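Local coordinates for protein sortase B (Listeria monocytogenes serovar 1/2a, PDB 5JCV) that anchors surface proteins to the bacterial cell wall as a class B sortase, cleaving their C-terminal sorting signal through a thioester intermediate and transferring them to the wall, at residues V115-T120 / G175-Q180; E111-Y116 / K141-S146; L18-T23 / A82-Y87; L64-I69 / T127-T132. All coordinates share one frame; numbering follows the deposited sequence.

Contact 1: V115-T120 / G175-Q180; sequences VYETTT and GRMVIQ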
loop_
_atom_site.group_PDB
_atom_site.type_symbol
_atom_site.label_atom_id
_atom_site.label_comp_id
_atom_site.label_asym_id
_atom_site.label_seq_id
_atom_site.Cartn_x
_atom_site.Cartn_y
_atom_site.Cartn_z
ATOM N N VAL A 115 -7.859 27.476 -4.874
ATOM C CA VAL A 115 -9.212 27.103 -4.433
ATOM C C VAL A 115 -10.216 27.756 -5.403
ATOM O O VAL A 115 -10.154 28.950 -5.616
ATOM C CB VAL A 115 -9.432 27.643 -3.014
ATOM C CG1 VAL A 115 -10.877 27.562 -2.602
ATOM C CG2 VAL A 115 -8.518 26.949 -2.020
ATOM N N TYR A 116 -11.125 26.988 -5.998
ATOM C CA TYR A 116 -12.174 27.597 -6.839
ATOM C C TYR A 116 -13.314 26.641 -7.070
ATOM O O TYR A 116 -13.192 25.431 -6.814
ATOM C CB TYR A 116 -11.610 28.053 -8.199
ATOM C CG TYR A 116 -10.729 27.035 -8.872
ATOM C CD1 TYR A 116 -11.263 26.107 -9.740
ATOM C CD2 TYR A 116 -9.342 26.975 -8.599
ATOM C CE1 TYR A 116 -10.452 25.156 -10.359
ATOM C CE2 TYR A 116 -8.529 26.029 -9.191
ATOM C CZ TYR A 116 -9.104 25.116 -10.062
ATOM O OH TYR A 116 -8.340 24.189 -10.667
ATOM N N GLU A 117 -14.418 27.194 -7.549
ATOM C CA GLU A 117 -15.526 26.411 -8.074
ATOM C C GLU A 117 -15.427 26.523 -9.554
ATOM O O GLU A 117 -15.001 27.566 -10.089
ATOM C CB GLU A 117 -16.875 27.010 -7.711
ATOM C CG GLU A 117 -17.246 26.901 -6.256
ATOM C CD GLU A 117 -18.519 27.687 -5.938
ATOM O OE1 GLU A 117 -18.484 28.965 -5.908
ATOM O OE2 GLU A 117 -19.532 27.002 -5.707
ATOM N N THR A 118 -15.927 25.505 -10.224
ATOM C CA THR A 118 -16.007 25.563 -11.668
ATOM C C THR A 118 -17.145 24.689 -12.169
ATOM O O THR A 118 -17.314 23.549 -11.694
ATOM C CB THR A 118 -14.710 25.033 -12.273
ATOM O OG1 THR A 118 -14.789 25.110 -13.706
ATOM C CG2 THR A 118 -14.481 23.581 -11.814
ATOM N N THR A 119 -17.881 25.226 -13.145
ATOM C CA THR A 119 -19.077 24.592 -13.749
ATOM C C THR A 119 -18.794 23.962 -15.149
ATOM O O THR A 119 -19.269 22.862 -15.444
ATOM C CB THR A 119 -20.212 25.646 -13.858
ATOM O OG1 THR A 119 -19.640 26.919 -14.200
ATOM C CG2 THR A 119 -20.931 25.842 -12.541
ATOM N N THR A 120 -18.019 24.656 -15.993
ATOM C CA THR A 120 -17.774 24.231 -17.394
ATOM C C THR A 120 -16.292 24.273 -17.864
ATOM O O THR A 120 -15.945 23.834 -18.957
ATOM C CB THR A 120 -18.596 25.122 -18.371
ATOM O OG1 THR A 120 -18.192 26.500 -18.257
ATOM C CG2 THR A 120 -20.093 24.979 -18.110
ATOM N N GLY A 175 -21.731 23.652 -9.846
ATOM C CA GLY A 175 -20.284 23.626 -10.021
ATOM C C GLY A 175 -19.610 22.583 -9.123
ATOM O O GLY A 175 -20.115 22.248 -8.055
ATOM N N ARG A 176 -18.490 22.044 -9.588
ATOM C CA ARG A 176 -17.577 21.309 -8.741
ATOM C C ARG A 176 -16.775 22.270 -7.875
ATOM O O ARG A 176 -16.530 23.403 -8.258
ATOM C CB ARG A 176 -16.600 20.530 -9.577
ATOM C CG ARG A 176 -17.275 19.515 -10.481
ATOM C CD ARG A 176 -16.182 18.877 -11.313
ATOM N NE ARG A 176 -16.707 17.803 -12.135
ATOM C CZ ARG A 176 -15.960 17.019 -12.905
ATOM N NH1 ARG A 176 -14.637 17.182 -12.975
ATOM N NH2 ARG A 176 -16.555 16.080 -13.616
HETATM N N MSE A 177 -16.381 21.786 -6.707
HETATM C CA MSE A 177 -15.473 22.493 -5.830
HETATM C C MSE A 177 -14.108 21.851 -5.997
HETATM O O MSE A 177 -13.986 20.641 -6.104
HETATM C CB MSE A 177 -16.057 22.370 -4.425
HETATM C CG MSE A 177 -15.186 23.073 -3.426
HETATM SE SE MSE A 177 -15.444 25.002 -3.703
HETATM C CE MSE A 177 -13.652 25.457 -3.143
ATOM N N VAL A 178 -13.072 22.666 -6.056
ATOM C CA VAL A 178 -11.733 22.169 -6.360
ATOM C C VAL A 178 -10.725 22.806 -5.421
ATOM O O VAL A 178 -10.748 24.000 -5.225
ATOM C CB VAL A 178 -11.308 22.485 -7.799
ATOM C CG1 VAL A 178 -9.897 21.947 -8.046
ATOM C CG2 VAL A 178 -12.275 21.876 -8.784
ATOM N N ILE A 179 -9.848 21.991 -4.870
ATOM C CA ILE A 179 -8.753 22.446 -4.018
ATOM C C ILE A 179 -7.510 21.839 -4.616
ATOM O O ILE A 179 -7.499 20.651 -4.923
ATOM C CB ILE A 179 -8.916 21.867 -2.600
ATOM C CG1 ILE A 179 -10.260 22.304 -2.039
ATOM C CG2 ILE A 179 -7.807 22.281 -1.667
ATOM C CD1 ILE A 179 -10.368 23.787 -1.847
ATOM N N GLN A 180 -6.492 22.653 -4.832
ATOM C CA GLN A 180 -5.227 22.152 -5.290
ATOM C C GLN A 180 -4.034 22.545 -4.385
ATOM O O GLN A 180 -3.943 23.669 -3.880
ATOM C CB GLN A 180 -5.012 22.632 -6.698
ATOM C CG GLN A 180 -6.096 22.166 -7.627
ATOM C CD GLN A 180 -5.815 22.609 -9.016
ATOM O OE1 GLN A 180 -5.876 23.799 -9.289
ATOM N NE2 GLN A 180 -5.465 21.662 -9.905
#
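Tyr-116 and Val-178 rise side by side from one face of the sheet, the valine's branch point bulging against the face of the ring: Val-178 CB lies 4.2 Å from the centroid of the Tyr-116 ring. Here the antiparallel strands 107-118 and 176-182, neighbours in the beta barrel of the sortase fold, run side by side. The ring is carried there by chi1 of 46°, which sets CG of Tyr-116 between its own backbone N and carbonyl carbon. The phenol therefore rises from the sheet and leans across toward strand 176-182, where OH donates to OE1 of Gln-180 at 2.8 Å, from above the amide plane, with ring and amide nearly perpendicular (87°). Further along the same face, CG2 of Thr-118 touches CG2 of Val-178, whereas the extended Arg-176 leads away to Tyr-124.

On the other face, Val-115 and Ile-179 stand side by side. Ile-179 CD1 nestles against both methyls of Val-115, CG2 being the nearer at 3.7 Å. The bent chain of Met-177, present as selenomethionine, curls back so that CE meets Val-115 CG1 at 3.5 Å, while SE packs on CG of Glu-117. At the margin, CG2 of Thr-119 presses tightly on CA of Gly-175, at 3.4 Å.

Backbone bonds tie the hydrogen-bonded pairs Tyr-116/Val-178 and Thr-118/Arg-176 in both directions. The N-H and C=O of Tyr-116, and those of Thr-118, are thus satisfied by the neighbouring strand, and Gln-180, its own NE2 bonded to Tyr-138 and Thr-162, gives the buried phenol a positioned acceptor beside apolar side chains.

Contact 2: E111-Y116 / K141-S146; sequences EIFAVY and KVKQQS
Gln-145 stacks on Tyr-116 where helix 132-145 lies across strand 107-118, their segment axes 7.5 Å apart at closest and 62° off parallel. This helix belongs to the long connection between the sixth and seventh barrel strands, a feature of class B sortases. The tight part is around the tyrosine. The Gln-145 amide lies almost parallel to the ring, 17° apart, with CD 3.8 Å above the ring plane and offset toward the rim. CB of the glutamine also stands over that face, opposite the one covered by Val-178, so the ring is sandwiched between helix and neighbouring strand. Val-142 CG1 packs 3.7 Å from Tyr-116 OH, whose hydrogen bond goes to Gln-180.

Packing is looser beside Phe-113. There the other methyl, Val-142 CG2, reaches the ring edge only at 4.1 Å from CE1, and CG of Lys-143 approaches the same rim before its chain runs out, partly exposed, to give NZ to Val-154 O. A classic beta bulge, with Phe-113 and Ala-114 both facing Gln-180, lies in this part of the strand; Ala-114 CB rests near Val-142 O.

Past the helix, Ser-146 joins the strand through its main chain and hydroxyl. Its CA approaches Val-115 O at 3.4 Å, and its OG, which also bonds Tyr-148 O, accepts a nearly straight bond (168°) from Val-115 N at 3.2 Å.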
loop_
_atom_site.group_PDB
_atom_site.type_symbol
_atom_site.label_atom_id
_atom_site.label_comp_id
_atom_site.label_asym_id
_atom_site.label_seq_id
_atom_site.Cartn_x
_atom_site.Cartn_y
_atom_site.Cartn_z
ATOM N N GLU A 111 0.293 21.445 0.772
ATOM C CA GLU A 111 0.194 22.871 0.969
ATOM C C GLU A 111 -0.720 23.496 -0.101
ATOM O O GLU A 111 -0.334 23.652 -1.281
ATOM C CB GLU A 111 1.606 23.474 0.873
ATOM C CG GLU A 111 1.837 24.633 1.803
ATOM C CD GLU A 111 3.211 25.299 1.673
ATOM O OE1 GLU A 111 4.202 24.683 1.178
ATOM O OE2 GLU A 111 3.284 26.481 2.110
ATOM N N ILE A 112 -1.917 23.888 0.315
ATOM C CA ILE A 112 -2.912 24.419 -0.602
ATOM C C ILE A 112 -2.480 25.760 -1.204
ATOM O O ILE A 112 -2.075 26.680 -0.493
ATOM C CB ILE A 112 -4.257 24.603 0.126
ATOM C CG1 ILE A 112 -4.851 23.240 0.480
ATOM C CG2 ILE A 112 -5.234 25.382 -0.743
ATOM C CD1 ILE A 112 -5.829 23.288 1.641
ATOM N N PHE A 113 -2.587 25.865 -2.517
ATOM C CA PHE A 113 -2.251 27.086 -3.228
ATOM C C PHE A 113 -3.363 27.633 -4.157
ATOM O O PHE A 113 -3.282 28.786 -4.593
ATOM C CB PHE A 113 -0.974 26.874 -4.015
ATOM C CG PHE A 113 -1.135 25.990 -5.224
ATOM C CD1 PHE A 113 -1.457 26.532 -6.453
ATOM C CD2 PHE A 113 -0.916 24.633 -5.140
ATOM C CE1 PHE A 113 -1.604 25.725 -7.560
ATOM C CE2 PHE A 113 -1.051 23.828 -6.248
ATOM C CZ PHE A 113 -1.399 24.375 -7.455
ATOM N N ALA A 114 -4.399 26.837 -4.436
ATOM C CA ALA A 114 -5.530 27.280 -5.290
ATOM C C ALA A 114 -6.831 26.657 -4.860
ATOM O O ALA A 114 -6.916 25.468 -4.576
ATOM C CB ALA A 114 -5.280 26.936 -6.755
ATOM N N VAL A 115 -7.859 27.476 -4.874
ATOM C CA VAL A 115 -9.212 27.103 -4.433
ATOM C C VAL A 115 -10.216 27.756 -5.403
ATOM O O VAL A 115 -10.154 28.950 -5.616
ATOM C CB VAL A 115 -9.432 27.643 -3.014
ATOM C CG1 VAL A 115 -10.877 27.562 -2.602
ATOM C CG2 VAL A 115 -8.518 26.949 -2.020
ATOM N N TYR A 116 -11.125 26.988 -5.998
ATOM C CA TYR A 116 -12.174 27.597 -6.839
ATOM C C TYR A 116 -13.314 26.641 -7.070
ATOM O O TYR A 116 -13.192 25.431 -6.814
ATOM C CB TYR A 116 -11.610 28.053 -8.199
ATOM C CG TYR A 116 -10.729 27.035 -8.872
ATOM C CD1 TYR A 116 -11.263 26.107 -9.740
ATOM C CD2 TYR A 116 -9.342 26.975 -8.599
ATOM C CE1 TYR A 116 -10.452 25.156 -10.359
ATOM C CE2 TYR A 116 -8.529 26.029 -9.191
ATOM C CZ TYR A 116 -9.104 25.116 -10.062
ATOM O OH TYR A 116 -8.340 24.189 -10.667
ATOM N N LYS A 141 -2.608 29.051 -15.282
ATOM C CA LYS A 141 -4.049 29.093 -15.493
ATOM C C LYS A 141 -4.813 28.870 -14.182
ATOM O O LYS A 141 -5.715 29.650 -13.871
ATOM C CB LYS A 141 -4.504 28.093 -16.569
ATOM C CG LYS A 141 -3.997 28.436 -17.969
ATOM C CD LYS A 141 -4.962 28.059 -19.089
ATOM C CE LYS A 141 -4.339 28.323 -20.465
ATOM N NZ LYS A 141 -5.261 28.064 -21.627
ATOM N N VAL A 142 -4.458 27.832 -13.413
ATOM C CA VAL A 142 -5.248 27.489 -12.217
ATOM C C VAL A 142 -5.060 28.470 -11.060
ATOM O O VAL A 142 -5.976 28.652 -10.251
ATOM C CB VAL A 142 -5.052 26.043 -11.692
ATOM C CG1 VAL A 142 -5.382 25.024 -12.760
ATOM C CG2 VAL A 142 -3.659 25.835 -11.127
ATOM N N LYS A 143 -3.892 29.109 -10.994
ATOM C CA LYS A 143 -3.642 30.184 -10.015
ATOM C C LYS A 143 -4.544 31.359 -10.321
ATOM O O LYS A 143 -5.109 31.978 -9.418
ATOM C CB LYS A 143 -2.183 30.653 -10.037
ATOM C CG LYS A 143 -1.268 30.027 -8.989
ATOM C CD LYS A 143 0.119 29.774 -9.555
ATOM C CE LYS A 143 1.233 29.875 -8.522
ATOM N NZ LYS A 143 2.547 29.652 -9.200
ATOM N N GLN A 144 -4.686 31.654 -11.607
ATOM C CA GLN A 144 -5.590 32.713 -12.028
ATOM C C GLN A 144 -7.050 32.374 -11.743
ATOM O O GLN A 144 -7.814 33.243 -11.358
ATOM C CB GLN A 144 -5.405 33.031 -13.504
ATOM C CG GLN A 144 -5.673 34.492 -13.802
ATOM C CD GLN A 144 -4.979 34.949 -15.063
ATOM O OE1 GLN A 144 -4.855 34.186 -16.025
ATOM N NE2 GLN A 144 -4.517 36.199 -15.067
ATOM N N GLN A 145 -7.425 31.108 -11.898
ATOM C CA GLN A 145 -8.775 30.651 -11.533
ATOM C C GLN A 145 -9.075 30.735 -10.012
ATOM O O GLN A 145 -10.233 30.795 -9.589
ATOM C CB GLN A 145 -8.964 29.228 -12.030
ATOM C CG GLN A 145 -10.359 28.906 -12.513
ATOM C CD GLN A 145 -10.429 27.599 -13.296
ATOM O OE1 GLN A 145 -9.402 27.041 -13.726
ATOM N NE2 GLN A 145 -11.654 27.088 -13.468
ATOM N N SER A 146 -8.039 30.756 -9.181
ATOM C CA SER A 146 -8.233 30.795 -7.728
ATOM C C SER A 146 -8.986 32.030 -7.240
ATOM O O SER A 146 -8.815 33.122 -7.769
ATOM C CB SER A 146 -6.873 30.725 -6.999
ATOM O OG SER A 146 -7.056 30.477 -5.608
#

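Contact 3: L18-T23 / A82-Y87; sequences LTIIDT and ADLRKY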
loop_
_atom_site.group_PDB
_atom_site.type_symbol
_atom_site.label_atom_id
_atom_site.label_comp_id
_atom_site.label_asym_id
_atom_site.label_seq_id
_atom_site.Cartn_x
_atom_site.Cartn_y
_atom_site.Cartn_z
ATOM N N LEU A 18 -7.017 10.021 3.281
ATOM C CA LEU A 18 -7.089 11.487 3.196
ATOM C C LEU A 18 -7.678 12.053 4.491
ATOM O O LEU A 18 -8.695 11.566 5.012
ATOM C CB LEU A 18 -7.995 11.867 1.996
ATOM C CG LEU A 18 -8.159 13.376 1.750
ATOM C CD1 LEU A 18 -6.846 14.051 1.391
ATOM C CD2 LEU A 18 -9.156 13.662 0.647
ATOM N N THR A 19 -7.095 13.108 5.010
ATOM C CA THR A 19 -7.642 13.694 6.225
ATOM C C THR A 19 -7.515 15.197 6.132
ATOM O O THR A 19 -6.426 15.720 5.811
ATOM C CB THR A 19 -6.895 13.223 7.526
ATOM O OG1 THR A 19 -7.168 11.836 7.751
ATOM C CG2 THR A 19 -7.392 13.979 8.743
ATOM N N ILE A 20 -8.619 15.890 6.407
ATOM C CA ILE A 20 -8.536 17.325 6.575
ATOM C C ILE A 20 -9.159 17.643 7.944
ATOM O O ILE A 20 -10.313 17.314 8.215
ATOM C CB ILE A 20 -9.262 18.099 5.461
ATOM C CG1 ILE A 20 -8.766 17.685 4.088
ATOM C CG2 ILE A 20 -9.101 19.613 5.681
ATOM C CD1 ILE A 20 -9.542 18.361 2.982
ATOM N N ILE A 21 -8.352 18.221 8.820
ATOM C CA ILE A 21 -8.762 18.582 10.187
ATOM C C ILE A 21 -10.001 19.481 10.178
ATOM O O ILE A 21 -10.125 20.346 9.322
ATOM C CB ILE A 21 -7.581 19.322 10.902
ATOM C CG1 ILE A 21 -6.347 18.392 11.049
ATOM C CG2 ILE A 21 -7.981 19.853 12.264
ATOM C CD1 ILE A 21 -6.594 17.110 11.812
ATOM N N ASP A 22 -10.895 19.297 11.145
ATOM C CA ASP A 22 -12.135 20.104 11.293
ATOM C C ASP A 22 -13.085 19.909 10.107
ATOM O O ASP A 22 -13.800 20.815 9.724
ATOM C CB ASP A 22 -11.825 21.596 11.509
ATOM C CG ASP A 22 -10.913 21.838 12.741
ATOM O OD1 ASP A 22 -10.902 21.030 13.681
ATOM O OD2 ASP A 22 -10.210 22.845 12.777
ATOM N N THR A 23 -13.079 18.719 9.513
ATOM C CA THR A 23 -14.079 18.368 8.487
ATOM C C THR A 23 -14.475 16.942 8.677
ATOM O O THR A 23 -13.890 16.261 9.507
ATOM C CB THR A 23 -13.567 18.548 7.057
ATOM O OG1 THR A 23 -12.689 17.461 6.705
ATOM C CG2 THR A 23 -12.851 19.875 6.910
ATOM N N ALA A 82 -18.383 17.034 0.580
ATOM C CA ALA A 82 -19.154 18.273 0.823
ATOM C C ALA A 82 -18.331 19.332 1.543
ATOM O O ALA A 82 -18.531 20.541 1.304
ATOM C CB ALA A 82 -20.445 17.998 1.586
ATOM N N ASP A 83 -17.405 18.921 2.433
ATOM C CA ASP A 83 -16.668 19.927 3.218
ATOM C C ASP A 83 -15.595 20.701 2.438
ATOM O O ASP A 83 -15.044 21.679 2.960
ATOM C CB ASP A 83 -16.089 19.324 4.506
ATOM C CG ASP A 83 -17.131 19.246 5.641
ATOM O OD1 ASP A 83 -18.253 19.836 5.510
ATOM O OD2 ASP A 83 -16.826 18.562 6.651
ATOM N N LEU A 84 -15.325 20.332 1.190
ATOM C CA LEU A 84 -14.359 21.095 0.363
ATOM C C LEU A 84 -14.764 22.582 0.246
ATOM O O LEU A 84 -13.908 23.488 0.159
ATOM C CB LEU A 84 -14.193 20.455 -1.058
ATOM C CG LEU A 84 -13.467 19.104 -1.178
ATOM C CD1 LEU A 84 -13.083 18.725 -2.608
ATOM C CD2 LEU A 84 -12.230 19.152 -0.323
ATOM N N ARG A 85 -16.070 22.832 0.274
ATOM C CA ARG A 85 -16.608 24.188 0.172
ATOM C C ARG A 85 -16.204 25.088 1.353
ATOM O O ARG A 85 -16.292 26.323 1.272
ATOM C CB ARG A 85 -18.134 24.125 0.047
ATOM C CG ARG A 85 -18.765 23.711 1.382
ATOM C CD ARG A 85 -20.288 23.678 1.406
ATOM N NE ARG A 85 -20.786 23.243 2.700
ATOM C CZ ARG A 85 -22.078 23.155 3.021
ATOM N NH1 ARG A 85 -23.030 23.507 2.147
ATOM N NH2 ARG A 85 -22.421 22.738 4.239
ATOM N N LYS A 86 -15.777 24.498 2.467
ATOM C CA LYS A 86 -15.293 25.343 3.583
ATOM C C LYS A 86 -14.113 26.245 3.175
ATOM O O LYS A 86 -13.906 27.343 3.733
ATOM C CB LYS A 86 -14.879 24.494 4.772
ATOM C CG LYS A 86 -16.004 23.721 5.470
ATOM C CD LYS A 86 -15.404 22.842 6.569
ATOM C CE LYS A 86 -16.454 22.154 7.415
ATOM N NZ LYS A 86 -16.941 23.043 8.516
ATOM N N TYR A 87 -13.350 25.799 2.195
ATOM C CA TYR A 87 -12.273 26.589 1.668
ATOM C C TYR A 87 -12.685 27.880 0.936
ATOM O O TYR A 87 -11.810 28.648 0.597
ATOM C CB TYR A 87 -11.322 25.702 0.799
ATOM C CG TYR A 87 -10.419 24.849 1.654
ATOM C CD1 TYR A 87 -9.350 25.417 2.286
ATOM C CD2 TYR A 87 -10.643 23.492 1.845
ATOM C CE1 TYR A 87 -8.507 24.680 3.105
ATOM C CE2 TYR A 87 -9.809 22.734 2.682
ATOM C CZ TYR A 87 -8.735 23.349 3.318
ATOM O OH TYR A 87 -7.822 22.673 4.152
#
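Thr-23 and Asp-83 pass alongside one another, their side chains pointing opposite ways, where a type II beta turn, Ile-20 to Thr-23, meets the 3-10 segment 82-87. The turn follows barrel strand 14-19 of the sortase fold, and the 3-10 segment lies in the connection between strand 67-72 and helix 90-95. The carboxylate of Asp-83 lies alongside the threonine, with OD2 3.3 Å from Thr-23 CB; that oxygen takes its hydrogen bond from the next backbone N-H, that of Glu-24. The threonine's methyl, CG2, meets the aliphatic chain of Lys-86, CD at 3.9 Å, the two chains again running counter to each other. CE of Lys-86 passes Asp-22 O at 3.8 Å; beyond it the bend at chi4 (-84°) sets the direction of NZ, which makes no hydrogen bond to that oxygen.

Deeper in the contact, Ile-20 is turned obliquely to Tyr-87 and meets the ring at its edge rather than over a face. Its CG2 lies near the ring plane, 3.7 Å from Tyr-87 OH, whose own polar partner is His-96 O. With CG2 of Ile-20 set anti to the backbone N, that methyl meets the tyrosine, while the CG1 branch carries CD1 to Leu-84 CD2 at 4.3 Å. Phe-92 of helix 90-95 packs on Thr-23 and Lys-86, and meets Tyr-87 edge-to-face.

No hydrogen bond crosses between the two segments themselves; Glu-24 N to Asp-83 OD2 ties them just beyond, beside a turn braced from within. Inside that turn, Thr-23 OG1 donates to Ile-20 O at 2.8 Å, tilted 31° from the carbonyl plane, and also bonds Ile-25 N.

Contact 4: L64-I69 / T127-T132; sequences LDKNTI and TEFPET
NZ of Lys-66 is gripped by two backbone carbonyls, those of Gly-156 and Asp-158, while the root of the same side chain packs on Phe-129. CB rests against the ring, and beyond it a bend at chi2 (-69°) turns the far end of the lysine aside toward those carbonyls. Lys-66 CB lies 3.8 Å from CD2 of Phe-129, approaching the ring at a slant. Asn-67 adds its CB at the ring edge, 4.3 Å from CE2.

Two aromatic neighbours, Phe-135 and Tyr-138, meet Phe-129 edge-to-face, so the ring links the loop to helix 132-145. In the sortase fold this joins the start of barrel strand 67-72 to the loop leading into the helix of the long class B insertion between the sixth and seventh strands. Backbone bonds from Lys-66 and Thr-68 to Ile-160 tie the same strand to its barrel neighbour 160-165.

Toward Ile-69, Thr-127 makes the contact through its methyl. Its chi1 of 57° puts OG1 between the backbone N and carbonyl carbon and leaves CG2 to face the strand. CG2 touches Asn-67 O at 3.5 Å, and the Thr-127 side chain crosses that of Ile-69 at about a right angle, the same methyl meeting CD1 at 3.8 Å. The hydrogen bond to Asn-67 O, a weak one, comes from Asn-59 ND2.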
loop_
_atom_site.group_PDB
_atom_site.type_symbol
_atom_site.label_atom_id
_atom_site.label_comp_id
_atom_site.label_asym_id
_atom_site.label_seq_id
_atom_site.Cartn_x
_atom_site.Cartn_y
_atom_site.Cartn_z
ATOM N N LEU A 64 6.122 10.678 -10.491
ATOM C CA LEU A 64 6.164 11.349 -11.776
ATOM C C LEU A 64 4.869 12.078 -12.103
ATOM O O LEU A 64 4.911 13.074 -12.830
ATOM C CB LEU A 64 6.536 10.359 -12.911
ATOM C CG LEU A 64 8.038 10.030 -13.146
ATOM C CD1 LEU A 64 8.689 9.471 -11.904
ATOM C CD2 LEU A 64 8.223 9.050 -14.298
ATOM N N ASP A 65 3.722 11.582 -11.630
ATOM C CA ASP A 65 2.421 12.266 -11.916
ATOM C C ASP A 65 2.509 13.680 -11.425
ATOM O O ASP A 65 2.737 13.910 -10.207
ATOM C CB ASP A 65 1.277 11.579 -11.203
ATOM C CG ASP A 65 0.942 10.252 -11.807
ATOM O OD1 ASP A 65 1.412 10.014 -12.918
ATOM O OD2 ASP A 65 0.264 9.425 -11.152
ATOM N N LYS A 66 2.378 14.632 -12.348
ATOM C CA LYS A 66 2.463 16.031 -11.963
ATOM C C LYS A 66 1.198 16.414 -11.189
ATOM O O LYS A 66 1.278 17.211 -10.280
ATOM C CB LYS A 66 2.712 16.968 -13.168
ATOM C CG LYS A 66 4.179 17.031 -13.702
ATOM C CD LYS A 66 5.185 17.730 -12.731
ATOM C CE LYS A 66 6.411 18.302 -13.476
ATOM N NZ LYS A 66 7.353 19.080 -12.619
ATOM N N ASN A 67 0.056 15.797 -11.511
ATOM C CA ASN A 67 -1.255 16.170 -10.944
ATOM C C ASN A 67 -2.089 14.933 -10.662
ATOM O O ASN A 67 -2.612 14.300 -11.568
ATOM C CB ASN A 67 -2.007 17.129 -11.875
ATOM C CG ASN A 67 -3.411 17.565 -11.336
ATOM O OD1 ASN A 67 -4.336 17.909 -12.117
ATOM N ND2 ASN A 67 -3.580 17.544 -10.037
ATOM N N THR A 68 -2.185 14.607 -9.390
ATOM C CA THR A 68 -2.926 13.485 -8.900
ATOM C C THR A 68 -4.297 14.013 -8.420
ATOM O O THR A 68 -4.364 14.952 -7.584
ATOM C CB THR A 68 -2.166 12.893 -7.691
ATOM O OG1 THR A 68 -0.815 12.528 -8.073
ATOM C CG2 THR A 68 -2.878 11.707 -7.119
ATOM N N ILE A 69 -5.379 13.408 -8.912
ATOM C CA ILE A 69 -6.734 13.892 -8.633
ATOM C C ILE A 69 -7.524 12.882 -7.817
ATOM O O ILE A 69 -7.571 11.677 -8.134
ATOM C CB ILE A 69 -7.491 14.220 -9.935
ATOM C CG1 ILE A 69 -6.724 15.264 -10.767
ATOM C CG2 ILE A 69 -8.897 14.761 -9.670
ATOM C CD1 ILE A 69 -7.007 15.137 -12.242
ATOM N N THR A 127 -3.901 15.554 -16.682
ATOM C CA THR A 127 -2.842 14.783 -16.031
ATOM C C THR A 127 -1.556 14.591 -16.849
ATOM O O THR A 127 -0.558 14.123 -16.302
ATOM C CB THR A 127 -3.350 13.405 -15.561
ATOM O OG1 THR A 127 -3.889 12.662 -16.663
ATOM C CG2 THR A 127 -4.425 13.595 -14.503
ATOM N N GLU A 128 -1.556 14.970 -18.122
ATOM C CA GLU A 128 -0.441 14.691 -19.019
ATOM C C GLU A 128 0.187 16.004 -19.470
ATOM O O GLU A 128 -0.497 16.909 -19.933
ATOM C CB GLU A 128 -0.928 13.864 -20.217
ATOM C CG GLU A 128 -1.108 12.377 -19.904
ATOM C CD GLU A 128 -2.278 11.732 -20.658
ATOM O OE1 GLU A 128 -2.302 11.795 -21.914
ATOM O OE2 GLU A 128 -3.179 11.153 -19.988
ATOM N N PHE A 129 1.496 16.117 -19.277
ATOM C CA PHE A 129 2.225 17.356 -19.564
ATOM C C PHE A 129 3.519 17.015 -20.321
ATOM O O PHE A 129 4.518 16.705 -19.672
ATOM C CB PHE A 129 2.527 18.088 -18.250
ATOM C CG PHE A 129 1.290 18.398 -17.454
ATOM C CD1 PHE A 129 0.505 19.506 -17.776
ATOM C CD2 PHE A 129 0.871 17.551 -16.432
ATOM C CE1 PHE A 129 -0.666 19.777 -17.081
ATOM C CE2 PHE A 129 -0.302 17.820 -15.727
ATOM C CZ PHE A 129 -1.066 18.935 -16.053
ATOM N N PRO A 130 3.489 17.037 -21.690
ATOM C CA PRO A 130 4.670 16.634 -22.494
ATOM C C PRO A 130 5.962 17.161 -21.896
ATOM O O PRO A 130 6.851 16.377 -21.552
ATOM C CB PRO A 130 4.411 17.263 -23.872
ATOM C CG PRO A 130 2.922 17.413 -23.950
ATOM C CD PRO A 130 2.347 17.404 -22.550
ATOM N N GLU A 131 6.008 18.482 -21.708
ATOM C CA GLU A 131 7.176 19.185 -21.186
ATOM C C GLU A 131 6.949 19.682 -19.759
ATOM O O GLU A 131 5.820 19.673 -19.235
ATOM C CB GLU A 131 7.475 20.404 -22.062
ATOM C CG GLU A 131 7.156 20.226 -23.541
ATOM C CD GLU A 131 7.899 21.217 -24.416
ATOM O OE1 GLU A 131 9.123 21.368 -24.226
ATOM O OE2 GLU A 131 7.252 21.838 -25.287
ATOM N N THR A 132 8.038 20.141 -19.151
ATOM C CA THR A 132 7.979 20.888 -17.911
ATOM C C THR A 132 7.337 22.270 -18.134
ATOM O O THR A 132 6.727 22.837 -17.218
ATOM C CB THR A 132 9.385 21.038 -17.328
ATOM O OG1 THR A 132 9.908 19.731 -17.075
ATOM C CG2 THR A 132 9.386 21.849 -16.026
#

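Contacts 1 and 2 are mostly buried and share strand 107-118: contact 1 binds it to its neighbour in the sheet by paired backbone bonds, contact 2 covers it with a helix through stacking and one serine bond. They meet at Gln-180, whose backbone pairs with Phe-113 and Ala-114. Contact 3 lies on the face of the sheet opposite the helix of contact 2, where Tyr-87 touches Val-115 and Ile-179 and Leu-84 touches Met-177. Contact 4 stands apart, its centre about 25 Å from that of contact 3, on the other side of the chain's centre. Contacts 3 and 4 are only partly buried and have no hydrogen bond across their segments.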